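PDB 4K3Y: neuraminidase from Influenza A virus, which is of uncertain function, being a neuraminidase-like viral ectodomain that folds as a six-bladed beta-propeller related to influenza neuraminidases. Local coordinates for residues K205-G210 with F221-Q226; D216-F221 with F232-L237; L237-D242 with E289-L294; S272-G277 with G295-V300. One frame throughout, in Å; residues are numbered along the deposited sequence.

How the contacts relate
Contacts 1 and 2 belong to one propeller blade: contact 1 pairs its two middle strands, and contact 2 carries the pairing on to strand 230-233 through Phe-221, which both share. Contacts 3 and 4 reach the next blade, where strands 273-279 and 286-294 are neighbours. Leu-237 links contacts 2 and 3, and the backbone N of Cys-236 meets the O of Leu-297 between contacts 2 and 4. The first three are buried, while contact 4, with exposed Ser-272, is only partly so. Their chemistry differs accordingly: strand pairing in contact 1, carboxylates, a lysine and calcium in contact 2, aromatic packing in contact 3, and one settled backbone bond, a serine hydroxyl and leucine packing in contact 4.

Contact 1. Residues K205-G210 with F221-Q226; sequences KVKCTG and FLEFDQ
Phe-221 lies across the backbone of strand 205-210, and its side chain can be followed outward. Phe-221 CB is 4.1 Å from Cys-208 O; with CG anti to the backbone N (chi1 -157°) the ring then passes over that carbonyl, bringing CD1 to 3.3 Å from Cys-208 O. Phe-221 CE1 is 3.5 Å from Thr-209 OG1, whose hydrogen-bond partner is Met-268 N, and Phe-221 CZ ends 3.9 Å from Lys-207 CB. The strands beneath are antiparallel, at 164°. Val-206 with Phe-224 and Cys-208 with Leu-222 are hydrogen-bonded pairs; the bond from Cys-208 N to Leu-222 O measures 2.8 Å. On the sheet face bearing these four residues, Val-206 CB sits over the Phe-224 ring, 3.7 Å from its centroid, in a CH-pi contact. Cys-208 SG, disulfide-linked to Cys-199 on the neighbouring strand 197-202, approaches the edge of the same ring, 4.1 Å from Phe-224 CE1. On the Phe-221 face, Lys-205 CD packs 3.8 Å from Glu-223 CD, although their charged ends do not touch. The two faces thus differ: an apolar, sulfur-aromatic side, and a mixed side where lysine and glutamate meet through carbon and any attraction between their charges is probably modest.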
loop_
_atom_site.group_PDB
_atom_site.type_symbol
_atom_site.label_atom_id
_atom_site.label_comp_id
_atom_site.label_asym_id
_atom_site.label_seq_id
_atom_site.Cartn_x
_atom_site.Cartn_y
_atom_site.Cartn_z
ATOM N N LYS C 205 23.192 -14.945 26.073
ATOM C CA LYS C 205 24.315 -14.521 25.240
ATOM C C LYS C 205 23.913 -14.247 23.788
ATOM O O LYS C 205 23.055 -14.935 23.219
ATOM C CB LYS C 205 25.448 -15.554 25.287
ATOM C CG LYS C 205 26.179 -15.598 26.616
ATOM C CD LYS C 205 26.850 -16.945 26.854
ATOM C CE LYS C 205 27.209 -17.121 28.324
ATOM N NZ LYS C 205 26.465 -16.151 29.194
ATOM N N VAL C 206 24.523 -13.226 23.197
ATOM C CA VAL C 206 24.503 -13.102 21.748
ATOM C C VAL C 206 25.616 -13.981 21.206
ATOM O O VAL C 206 26.741 -13.938 21.704
ATOM C CB VAL C 206 24.745 -11.672 21.270
ATOM C CG1 VAL C 206 24.759 -11.632 19.739
ATOM C CG2 VAL C 206 23.678 -10.751 21.806
ATOM N N LYS C 207 25.301 -14.790 20.199
ATOM C CA LYS C 207 26.300 -15.660 19.596
ATOM C C LYS C 207 26.475 -15.362 18.098
ATOM O O LYS C 207 25.494 -15.296 17.357
ATOM C CB LYS C 207 25.942 -17.123 19.871
ATOM C CG LYS C 207 25.791 -17.441 21.353
ATOM C CD LYS C 207 25.715 -18.947 21.572
ATOM C CE LYS C 207 25.240 -19.325 22.971
ATOM N NZ LYS C 207 24.537 -20.658 22.953
ATOM N N CYS C 208 27.720 -15.171 17.666
ATOM C CA CYS C 208 27.983 -14.767 16.286
ATOM C C CYS C 208 28.968 -15.694 15.582
ATOM O O CYS C 208 29.885 -16.229 16.202
ATOM C CB CYS C 208 28.514 -13.335 16.253
ATOM S SG CYS C 208 27.377 -12.168 16.931
ATOM N N THR C 209 28.775 -15.882 14.281
ATOM C CA THR C 209 29.732 -16.627 13.468
ATOM C C THR C 209 30.341 -15.672 12.476
ATOM O O THR C 209 29.630 -15.068 11.683
ATOM C CB THR C 209 29.070 -17.742 12.683
ATOM O OG1 THR C 209 28.467 -18.671 13.593
ATOM C CG2 THR C 209 30.107 -18.461 11.847
ATOM N N GLY C 210 31.657 -15.515 12.526
ATOM C CA GLY C 210 32.323 -14.612 11.608
ATOM C C GLY C 210 32.946 -15.335 10.424
ATOM O O GLY C 210 32.851 -16.565 10.308
ATOM N N PHE C 221 34.261 -17.682 16.027
ATOM C CA PHE C 221 33.024 -17.609 16.801
ATOM C C PHE C 221 33.104 -16.627 17.977
ATOM O O PHE C 221 34.141 -16.504 18.623
ATOM C CB PHE C 221 32.676 -18.994 17.328
ATOM C CG PHE C 221 31.225 -19.175 17.640
ATOM C CD1 PHE C 221 30.325 -19.464 16.627
ATOM C CD2 PHE C 221 30.755 -19.068 18.941
ATOM C CE1 PHE C 221 28.975 -19.641 16.898
ATOM C CE2 PHE C 221 29.403 -19.242 19.225
ATOM C CZ PHE C 221 28.513 -19.529 18.199
ATOM N N LEU C 222 31.994 -15.952 18.261
ATOM C CA LEU C 222 31.920 -14.988 19.346
ATOM C C LEU C 222 30.667 -15.244 20.182
ATOM O O LEU C 222 29.626 -15.657 19.655
ATOM C CB LEU C 222 31.832 -13.565 18.776
ATOM C CG LEU C 222 32.568 -12.379 19.410
ATOM C CD1 LEU C 222 31.843 -11.080 19.083
ATOM C CD2 LEU C 222 32.771 -12.525 20.907
ATOM N N GLU C 223 30.777 -15.011 21.486
ATOM C CA GLU C 223 29.606 -14.901 22.353
ATOM C C GLU C 223 29.833 -13.732 23.313
ATOM O O GLU C 223 30.974 -13.428 23.673
ATOM C CB GLU C 223 29.309 -16.213 23.089
ATOM C CG GLU C 223 30.289 -16.586 24.197
ATOM C CD GLU C 223 29.942 -17.915 24.859
ATOM O OE1 GLU C 223 29.224 -18.727 24.224
ATOM O OE2 GLU C 223 30.384 -18.138 26.014
ATOM N N PHE C 224 28.757 -13.054 23.695
ATOM C CA PHE C 224 28.867 -11.929 24.620
ATOM C C PHE C 224 27.528 -11.589 25.276
ATOM O O PHE C 224 26.461 -11.855 24.709
ATOM C CB PHE C 224 29.440 -10.691 23.914
ATOM C CG PHE C 224 28.581 -10.173 22.793
ATOM C CD1 PHE C 224 28.741 -10.654 21.503
ATOM C CD2 PHE C 224 27.609 -9.196 23.028
ATOM C CE1 PHE C 224 27.947 -10.167 20.467
ATOM C CE2 PHE C 224 26.807 -8.705 21.994
ATOM C CZ PHE C 224 26.978 -9.183 20.718
ATOM N N ASP C 225 27.592 -11.012 26.475
ATOM C CA ASP C 225 26.389 -10.560 27.167
ATOM C C ASP C 225 26.311 -9.039 27.138
ATOM O O ASP C 225 27.160 -8.387 26.513
ATOM C CB ASP C 225 26.304 -11.112 28.601
ATOM C CG ASP C 225 27.596 -10.928 29.389
ATOM O OD1 ASP C 225 28.187 -9.826 29.332
ATOM O OD2 ASP C 225 28.014 -11.891 30.071
ATOM N N GLN C 226 25.298 -8.482 27.807
ATOM C CA GLN C 226 25.028 -7.046 27.742
ATOM C C GLN C 226 26.105 -6.199 28.414
ATOM O O GLN C 226 26.220 -5.002 28.136
ATOM C CB GLN C 226 23.647 -6.716 28.317
ATOM C CG GLN C 226 23.371 -7.277 29.700
ATOM C CD GLN C 226 21.927 -7.073 30.118
ATOM O OE1 GLN C 226 21.240 -6.184 29.611
ATOM N NE2 GLN C 226 21.456 -7.902 31.039
#

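Contact 2. Residues D216-F221 with F232-L237; sequences DAKRPF and FKEPCL. With CA (calcium ion), chain M.
Asp-216 and Glu-234 come together from opposite directions: Asp-216 has CG anti to its N (chi1 -167°), while Glu-234 turns about CB-CG (chi2 84°) and swings its carboxylate back toward the loop. This is the outer edge of a propeller blade, where loop 216-221 carries part of a calcium site and runs beside the end of strand 230-233. Asp-216 OD2 lies 2.7 Å from Glu-234 OE2, with the carboxylate planes turned 32° apart. The other oxygen of Asp-216, OD1, closes an Asx turn by accepting from Lys-218 N at 2.9 Å, from above the carboxylate plane, and it also receives Thr-256 N.

Lys-218 crosses the Glu-234 side chain at about a right angle. With its chain extended beyond CG, Lys-218 brings CD to 3.5 Å from Glu-234 OE2 while its NZ runs on to Pro-235 O, reaching it in the carbonyl plane at 3.0 Å. Asp-254 O is a second acceptor for this ammonium. NZ and the glutamate remain beyond salt-bridge distance, yet their opposite charges probably still attract. Nearby, the Pro-235 ring lies against Arg-219 O.

Regular pairing begins at Phe-221 and Lys-233, an antiparallel hydrogen-bonded pair in which Lys-233 N donates to Phe-221 O at 2.7 Å and Phe-221 N donates to Lys-233 O. At the opposite end of the loop the backbone turns to metal binding: Asp-216 O coordinates the calcium ion at 2.9 Å, together with Asn-212 O and Gly-262 O.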
loop_
_atom_site.group_PDB
_atom_site.type_symbol
_atom_site.label_atom_id
_atom_site.label_comp_id
_atom_site.label_asym_id
_atom_site.label_seq_id
_atom_site.Cartn_x
_atom_site.Cartn_y
_atom_site.Cartn_z
ATOM N N ASP C 216 42.218 -18.668 8.056
ATOM C CA ASP C 216 41.407 -19.761 8.607
ATOM C C ASP C 216 40.294 -20.187 7.668
ATOM O O ASP C 216 39.480 -19.362 7.287
ATOM C CB ASP C 216 40.764 -19.349 9.939
ATOM C CG ASP C 216 40.180 -20.538 10.695
ATOM O OD1 ASP C 216 40.392 -21.695 10.245
ATOM O OD2 ASP C 216 39.537 -20.321 11.749
ATOM N N ALA C 217 40.244 -21.477 7.340
ATOM C CA ALA C 217 39.173 -22.059 6.519
ATOM C C ALA C 217 38.010 -22.582 7.358
ATOM O O ALA C 217 36.984 -23.003 6.807
ATOM C CB ALA C 217 39.707 -23.182 5.655
ATOM N N LYS C 218 38.194 -22.609 8.677
ATOM C CA LYS C 218 37.073 -22.744 9.608
ATOM C C LYS C 218 36.516 -21.352 9.880
ATOM O O LYS C 218 37.035 -20.355 9.370
ATOM C CB LYS C 218 37.521 -23.360 10.931
ATOM C CG LYS C 218 38.005 -24.796 10.881
ATOM C CD LYS C 218 38.419 -25.196 12.291
ATOM C CE LYS C 218 39.294 -26.428 12.358
ATOM N NZ LYS C 218 39.707 -26.682 13.771
ATOM N N ARG C 219 35.466 -21.266 10.685
ATOM C CA ARG C 219 34.884 -19.954 10.968
ATOM C C ARG C 219 35.102 -19.531 12.420
ATOM O O ARG C 219 34.937 -20.339 13.331
ATOM C CB ARG C 219 33.394 -19.925 10.593
ATOM C CG ARG C 219 33.107 -20.231 9.114
ATOM C CD ARG C 219 31.620 -20.144 8.799
ATOM N NE ARG C 219 31.353 -20.103 7.362
ATOM C CZ ARG C 219 31.551 -19.036 6.590
ATOM N NH1 ARG C 219 32.019 -17.907 7.107
ATOM N NH2 ARG C 219 31.286 -19.096 5.293
ATOM N N PRO C 220 35.488 -18.260 12.641
ATOM C CA PRO C 220 35.640 -17.775 14.021
ATOM C C PRO C 220 34.282 -17.579 14.698
ATOM O O PRO C 220 33.277 -17.333 14.010
ATOM C CB PRO C 220 36.359 -16.430 13.840
ATOM C CG PRO C 220 35.985 -15.979 12.446
ATOM C CD PRO C 220 35.889 -17.249 11.640
ATOM N N PHE C 221 34.261 -17.682 16.027
ATOM C CA PHE C 221 33.024 -17.609 16.801
ATOM C C PHE C 221 33.104 -16.627 17.977
ATOM O O PHE C 221 34.141 -16.504 18.623
ATOM C CB PHE C 221 32.676 -18.994 17.328
ATOM C CG PHE C 221 31.225 -19.175 17.640
ATOM C CD1 PHE C 221 30.325 -19.464 16.627
ATOM C CD2 PHE C 221 30.755 -19.068 18.941
ATOM C CE1 PHE C 221 28.975 -19.641 16.898
ATOM C CE2 PHE C 221 29.403 -19.242 19.225
ATOM C CZ PHE C 221 28.513 -19.529 18.199
ATOM N N PHE C 232 35.945 -15.216 22.390
ATOM C CA PHE C 232 36.017 -15.730 21.032
ATOM C C PHE C 232 36.318 -17.227 21.109
ATOM O O PHE C 232 37.176 -17.649 21.886
ATOM C CB PHE C 232 37.138 -15.040 20.245
ATOM C CG PHE C 232 36.765 -13.694 19.670
ATOM C CD1 PHE C 232 36.037 -13.600 18.488
ATOM C CD2 PHE C 232 37.176 -12.518 20.288
ATOM C CE1 PHE C 232 35.705 -12.358 17.943
ATOM C CE2 PHE C 232 36.849 -11.272 19.745
ATOM C CZ PHE C 232 36.112 -11.199 18.570
ATOM N N LYS C 233 35.625 -18.034 20.312
ATOM C CA LYS C 233 35.931 -19.459 20.282
ATOM C C LYS C 233 36.344 -19.933 18.893
ATOM O O LYS C 233 36.135 -19.244 17.900
ATOM C CB LYS C 233 34.757 -20.279 20.812
ATOM C CG LYS C 233 34.165 -19.716 22.089
ATOM C CD LYS C 233 33.503 -20.800 22.918
ATOM C CE LYS C 233 32.954 -20.238 24.216
ATOM N NZ LYS C 233 32.236 -21.291 24.990
ATOM N N GLU C 234 36.958 -21.106 18.831
ATOM C CA GLU C 234 37.309 -21.699 17.549
ATOM C C GLU C 234 36.793 -23.123 17.486
ATOM O O GLU C 234 37.136 -23.947 18.331
ATOM C CB GLU C 234 38.815 -21.695 17.331
ATOM C CG GLU C 234 39.233 -22.454 16.086
ATOM C CD GLU C 234 39.149 -21.603 14.822
ATOM O OE1 GLU C 234 38.915 -20.379 14.937
ATOM O OE2 GLU C 234 39.328 -22.156 13.715
ATOM N N PRO C 235 35.963 -23.416 16.481
ATOM C CA PRO C 235 35.364 -24.746 16.337
ATOM C C PRO C 235 36.424 -25.834 16.204
ATOM O O PRO C 235 37.420 -25.682 15.484
ATOM C CB PRO C 235 34.526 -24.627 15.054
ATOM C CG PRO C 235 35.095 -23.458 14.319
ATOM C CD PRO C 235 35.595 -22.517 15.376
ATOM N N CYS C 236 36.197 -26.922 16.928
ATOM C CA CYS C 236 37.135 -28.027 16.981
ATOM C C CYS C 236 36.734 -29.098 15.965
ATOM O O CYS C 236 37.111 -30.265 16.084
ATOM C CB CYS C 236 37.185 -28.590 18.409
ATOM S SG CYS C 236 37.720 -27.386 19.668
ATOM N N LEU C 237 35.982 -28.685 14.950
ATOM C CA LEU C 237 35.431 -29.626 13.977
ATOM C C LEU C 237 36.069 -29.543 12.587
ATOM O O LEU C 237 36.138 -28.477 11.965
ATOM C CB LEU C 237 33.914 -29.449 13.881
ATOM C CG LEU C 237 33.048 -30.428 14.680
ATOM C CD1 LEU C 237 33.701 -30.810 15.992
ATOM C CD2 LEU C 237 31.687 -29.822 14.941
HETATM CA CA CA M . 38.777 -18.554 4.632
#

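Contact 3. Residues L237-D242 with E289-L294; sequences LGFLGD and EIYKFL
The long connection between two propeller blades packs here on strand 286-294 of the second, with Phe-239 and Leu-237 meeting Tyr-291 and Phe-293. Phe-239 and Tyr-291 form a T-shaped stack: the centroids are 4.8 Å apart, the planes meet at 71°, and Tyr-291 CD2 stands over the centre of the Phe-239 face. Tyr-291 CB adds to the same contact, 3.6 Å from Phe-239 CE2. Both residues hold CG anti to the backbone N (chi1 -170° for Phe-239, -162° for Tyr-291), which directs each ring toward the other segment. Leu-237 comes against Phe-293 from the opposite direction and sets CD2 over the ring, 3.5 Å from its centroid, a CH-pi contact. The edge of that ring in turn touches Phe-239, Phe-293 CZ lying 3.8 Å from Phe-239 CB. Beyond the other end of Phe-239, Glu-289 CD lies near the ring plane, 3.9 Å from Phe-239 CZ; its OE2 forms a salt bridge with Arg-278 and its OE1 accepts a hydrogen bond from Asn-307. Arg-278 also makes a cation-pi contact with Phe-239. Cohesion across the two segments is therefore dispersive and aromatic, and the acid at the ring rim has its charge met by neighbours outside them.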
loop_
_atom_site.group_PDB
_atom_site.type_symbol
_atom_site.label_atom_id
_atom_site.label_comp_id
_atom_site.label_asym_id
_atom_site.label_seq_id
_atom_site.Cartn_x
_atom_site.Cartn_y
_atom_site.Cartn_z
ATOM N N LEU C 237 35.982 -28.685 14.950
ATOM C CA LEU C 237 35.431 -29.626 13.977
ATOM C C LEU C 237 36.069 -29.543 12.587
ATOM O O LEU C 237 36.138 -28.477 11.965
ATOM C CB LEU C 237 33.914 -29.449 13.881
ATOM C CG LEU C 237 33.048 -30.428 14.680
ATOM C CD1 LEU C 237 33.701 -30.810 15.992
ATOM C CD2 LEU C 237 31.687 -29.822 14.941
ATOM N N GLY C 238 36.522 -30.695 12.107
ATOM C CA GLY C 238 37.192 -30.801 10.829
ATOM C C GLY C 238 36.263 -30.660 9.641
ATOM O O GLY C 238 36.721 -30.750 8.500
ATOM N N PHE C 239 34.968 -30.452 9.902
ATOM C CA PHE C 239 33.981 -30.117 8.856
ATOM C C PHE C 239 34.055 -28.614 8.537
ATOM O O PHE C 239 33.445 -27.780 9.215
ATOM C CB PHE C 239 32.574 -30.493 9.315
ATOM C CG PHE C 239 31.524 -30.418 8.230
ATOM C CD1 PHE C 239 31.493 -31.361 7.214
ATOM C CD2 PHE C 239 30.535 -29.430 8.254
ATOM C CE1 PHE C 239 30.514 -31.318 6.222
ATOM C CE2 PHE C 239 29.556 -29.377 7.260
ATOM C CZ PHE C 239 29.545 -30.320 6.242
ATOM N N LEU C 240 34.806 -28.284 7.496
ATOM C CA LEU C 240 35.227 -26.913 7.261
ATOM C C LEU C 240 34.119 -26.014 6.738
ATOM O O LEU C 240 33.592 -26.233 5.641
ATOM C CB LEU C 240 36.416 -26.898 6.297
ATOM C CG LEU C 240 37.642 -27.647 6.813
ATOM C CD1 LEU C 240 38.836 -27.417 5.899
ATOM C CD2 LEU C 240 37.956 -27.220 8.239
ATOM N N GLY C 241 33.815 -24.974 7.513
ATOM C CA GLY C 241 32.709 -24.080 7.227
ATOM C C GLY C 241 32.881 -23.049 6.119
ATOM O O GLY C 241 31.900 -22.709 5.431
ATOM N N ASP C 242 34.096 -22.529 5.935
ATOM C CA ASP C 242 34.283 -21.448 4.964
ATOM C C ASP C 242 34.321 -21.932 3.519
ATOM O O ASP C 242 34.421 -23.137 3.232
ATOM C CB ASP C 242 35.549 -20.627 5.257
ATOM C CG ASP C 242 35.346 -19.148 5.026
ATOM O OD1 ASP C 242 34.610 -18.822 4.061
ATOM O OD2 ASP C 242 35.892 -18.336 5.824
ATOM N N GLU C 289 24.745 -27.413 2.167
ATOM C CA GLU C 289 24.488 -28.514 3.086
ATOM C C GLU C 289 24.537 -27.958 4.495
ATOM O O GLU C 289 25.145 -26.916 4.739
ATOM C CB GLU C 289 25.492 -29.671 2.888
ATOM C CG GLU C 289 26.974 -29.326 3.191
ATOM C CD GLU C 289 27.959 -30.349 2.625
ATOM O OE1 GLU C 289 27.604 -31.553 2.541
ATOM O OE2 GLU C 289 29.093 -29.955 2.268
ATOM N N ILE C 290 23.857 -28.631 5.412
ATOM C CA ILE C 290 23.927 -28.260 6.817
ATOM C C ILE C 290 24.018 -29.551 7.630
ATOM O O ILE C 290 23.240 -30.496 7.438
ATOM C CB ILE C 290 22.758 -27.295 7.256
ATOM C CG1 ILE C 290 23.026 -26.707 8.645
ATOM C CG2 ILE C 290 21.367 -27.971 7.159
ATOM C CD1 ILE C 290 22.093 -25.554 9.028
ATOM N N TYR C 291 25.012 -29.594 8.506
ATOM C CA TYR C 291 25.392 -30.816 9.200
ATOM C C TYR C 291 25.074 -30.678 10.680
ATOM O O TYR C 291 25.482 -29.697 11.313
ATOM C CB TYR C 291 26.894 -31.022 9.013
ATOM C CG TYR C 291 27.408 -32.410 9.270
ATOM C CD1 TYR C 291 26.558 -33.448 9.618
ATOM C CD2 TYR C 291 28.760 -32.682 9.159
ATOM C CE1 TYR C 291 27.053 -34.721 9.853
ATOM C CE2 TYR C 291 29.260 -33.936 9.390
ATOM C CZ TYR C 291 28.412 -34.953 9.736
ATOM O OH TYR C 291 28.949 -36.196 9.964
ATOM N N LYS C 292 24.339 -31.647 11.226
ATOM C CA LYS C 292 23.983 -31.627 12.645
ATOM C C LYS C 292 25.058 -32.346 13.452
ATOM O O LYS C 292 25.570 -33.402 13.042
ATOM C CB LYS C 292 22.630 -32.299 12.886
ATOM C CG LYS C 292 22.068 -32.082 14.293
ATOM C CD LYS C 292 21.331 -33.317 14.834
ATOM C CE LYS C 292 19.925 -33.457 14.267
ATOM N NZ LYS C 292 18.987 -34.045 15.261
ATOM N N PHE C 293 25.404 -31.761 14.593
ATOM C CA PHE C 293 26.387 -32.350 15.488
ATOM C C PHE C 293 25.758 -32.544 16.862
ATOM O O PHE C 293 25.037 -31.667 17.352
ATOM C CB PHE C 293 27.639 -31.467 15.572
ATOM C CG PHE C 293 28.464 -31.453 14.301
ATOM C CD1 PHE C 293 29.402 -32.447 14.061
ATOM C CD2 PHE C 293 28.306 -30.446 13.350
ATOM C CE1 PHE C 293 30.165 -32.450 12.898
ATOM C CE2 PHE C 293 29.064 -30.448 12.191
ATOM C CZ PHE C 293 30.003 -31.453 11.967
ATOM N N LEU C 294 26.016 -33.699 17.472
ATOM C CA LEU C 294 25.480 -33.987 18.799
ATOM C C LEU C 294 26.455 -33.446 19.841
ATOM O O LEU C 294 27.471 -34.081 20.132
ATOM C CB LEU C 294 25.271 -35.496 18.978
ATOM C CG LEU C 294 24.500 -36.242 17.877
ATOM C CD1 LEU C 294 24.539 -37.740 18.101
ATOM C CD2 LEU C 294 23.068 -35.769 17.792
#

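Contact 4. Residues S272-G277 with G295-V300; sequences SNSWIG and GTLFSV
Ser-272 and Gly-295 face each other with CA atoms 5.2 Å apart, where the start of strand 273-279 meets the loop that leaves strand 286-294; by Ser-274 and Thr-296 the CA separation has grown to 6.1 Å. The loop turns at Gly-295, whose phi of 113° is readily reached by glycine, and Gly-295 N donates to Ser-272 O at 2.9 Å. Ser-274 sets OG anti to the carbonyl carbon, beside the backbone N (chi1 -78°), where it lies 3.1 Å from Gly-295 O. The hydroxyl may donate there or elsewhere, Glu-270 OE1 and Ile-269 O being weak alternatives; the same OG accepts from Gly-271 N. Leu-297 then packs over this serine: its CD2 branch is 3.5 Å from Ser-274 CB and 4.1 Å from Ile-276 CG1, the leucine and isoleucine chains crossing at a slant. Within the loop, Thr-296 OG1 accepts from Phe-298 N at 3.1 Å in an ST turn, and Glu-270 binds both Thr-296 OG1 and Leu-297 N. Leu-297 CB stands over the centre of one Phe-298 face. One backbone hydrogen bond, perhaps helped by the Ser-274 hydroxyl, thus joins loop and strand near exposed Ser-272, whereas deeper in, one leucine branch supplies the apolar contact against Ser-274 and Ile-276.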
loop_
_atom_site.group_PDB
_atom_site.type_symbol
_atom_site.label_atom_id
_atom_site.label_comp_id
_atom_site.label_asym_id
_atom_site.label_seq_id
_atom_site.Cartn_x
_atom_site.Cartn_y
_atom_site.Cartn_z
ATOM N N SER C 272 22.792 -27.463 22.109
ATOM C CA SER C 272 22.793 -28.843 22.561
ATOM C C SER C 272 23.091 -29.636 21.306
ATOM O O SER C 272 23.946 -30.533 21.283
ATOM C CB SER C 272 21.407 -29.189 23.078
ATOM O OG SER C 272 20.429 -28.431 22.380
ATOM N N ASN C 273 22.366 -29.263 20.256
ATOM C CA ASN C 273 22.645 -29.704 18.904
ATOM C C ASN C 273 23.268 -28.562 18.146
ATOM O O ASN C 273 22.769 -27.433 18.180
ATOM C CB ASN C 273 21.363 -30.153 18.208
ATOM C CG ASN C 273 21.026 -31.596 18.502
ATOM O OD1 ASN C 273 21.750 -32.279 19.240
ATOM N ND2 ASN C 273 19.923 -32.072 17.931
ATOM N N SER C 274 24.366 -28.858 17.470
ATOM C CA SER C 274 25.065 -27.843 16.701
ATOM C C SER C 274 24.941 -28.067 15.204
ATOM O O SER C 274 24.627 -29.163 14.743
ATOM C CB SER C 274 26.533 -27.765 17.112
ATOM O OG SER C 274 26.672 -27.048 18.325
ATOM N N TRP C 275 25.183 -27.014 14.445
ATOM C CA TRP C 275 25.042 -27.090 13.006
ATOM C C TRP C 275 26.152 -26.307 12.327
ATOM O O TRP C 275 26.589 -25.259 12.823
ATOM C CB TRP C 275 23.702 -26.489 12.570
ATOM C CG TRP C 275 22.462 -27.109 13.163
ATOM C CD1 TRP C 275 21.833 -26.742 14.324
ATOM C CD2 TRP C 275 21.660 -28.159 12.586
ATOM N NE1 TRP C 275 20.705 -27.512 14.516
ATOM C CE2 TRP C 275 20.575 -28.387 13.465
ATOM C CE3 TRP C 275 21.757 -28.931 11.418
ATOM C CZ2 TRP C 275 19.597 -29.364 13.217
ATOM C CZ3 TRP C 275 20.780 -29.902 11.170
ATOM C CH2 TRP C 275 19.716 -30.107 12.068
ATOM N N ILE C 276 26.601 -26.822 11.189
ATOM C CA ILE C 276 27.452 -26.061 10.295
ATOM C C ILE C 276 26.808 -26.052 8.925
ATOM O O ILE C 276 26.569 -27.115 8.343
ATOM C CB ILE C 276 28.820 -26.687 10.152
ATOM C CG1 ILE C 276 29.501 -26.767 11.516
ATOM C CG2 ILE C 276 29.654 -25.870 9.174
ATOM C CD1 ILE C 276 30.762 -27.546 11.485
ATOM N N GLY C 277 26.510 -24.856 8.420
ATOM C CA GLY C 277 26.027 -24.724 7.062
ATOM C C GLY C 277 27.158 -24.303 6.154
ATOM O O GLY C 277 27.897 -23.366 6.462
ATOM N N GLY C 295 26.154 -32.263 20.379
ATOM C CA GLY C 295 27.067 -31.564 21.275
ATOM C C GLY C 295 27.658 -30.265 20.728
ATOM O O GLY C 295 27.287 -29.802 19.651
ATOM N N THR C 296 28.594 -29.690 21.481
ATOM C CA THR C 296 29.171 -28.373 21.188
ATOM C C THR C 296 30.131 -28.373 19.996
ATOM O O THR C 296 30.742 -29.391 19.674
ATOM C CB THR C 296 29.936 -27.832 22.420
ATOM O OG1 THR C 296 30.507 -26.555 22.112
ATOM C CG2 THR C 296 31.056 -28.808 22.838
ATOM N N LEU C 297 30.270 -27.219 19.350
ATOM C CA LEU C 297 31.203 -27.073 18.241
ATOM C C LEU C 297 32.635 -27.025 18.752
ATOM O O LEU C 297 33.581 -27.054 17.964
ATOM C CB LEU C 297 30.910 -25.778 17.478
ATOM C CG LEU C 297 29.535 -25.633 16.818
ATOM C CD1 LEU C 297 29.247 -24.177 16.455
ATOM C CD2 LEU C 297 29.429 -26.522 15.588
ATOM N N PHE C 298 32.789 -26.957 20.074
ATOM C CA PHE C 298 34.085 -26.662 20.685
ATOM C C PHE C 298 34.655 -27.773 21.572
ATOM O O PHE C 298 35.267 -27.510 22.610
ATOM C CB PHE C 298 33.978 -25.347 21.443
ATOM C CG PHE C 298 33.254 -24.289 20.675
ATOM C CD1 PHE C 298 33.788 -23.793 19.489
ATOM C CD2 PHE C 298 32.034 -23.804 21.119
ATOM C CE1 PHE C 298 33.123 -22.818 18.761
ATOM C CE2 PHE C 298 31.358 -22.821 20.401
ATOM C CZ PHE C 298 31.905 -22.327 19.217
ATOM N N SER C 299 34.423 -29.013 21.150
ATOM C CA SER C 299 35.123 -30.182 21.657
ATOM C C SER C 299 35.565 -30.982 20.448
ATOM O O SER C 299 35.024 -30.818 19.362
ATOM C CB SER C 299 34.213 -31.047 22.516
ATOM O OG SER C 299 34.636 -32.399 22.440
ATOM N N VAL C 300 36.546 -31.853 20.624
ATOM C CA VAL C 300 37.016 -32.671 19.517
ATOM C C VAL C 300 36.268 -33.996 19.522
ATOM O O VAL C 300 36.322 -34.775 18.567
ATOM C CB VAL C 300 38.521 -32.908 19.629
ATOM C CG1 VAL C 300 39.264 -32.095 18.584
ATOM C CG2 VAL C 300 38.988 -32.529 21.035
#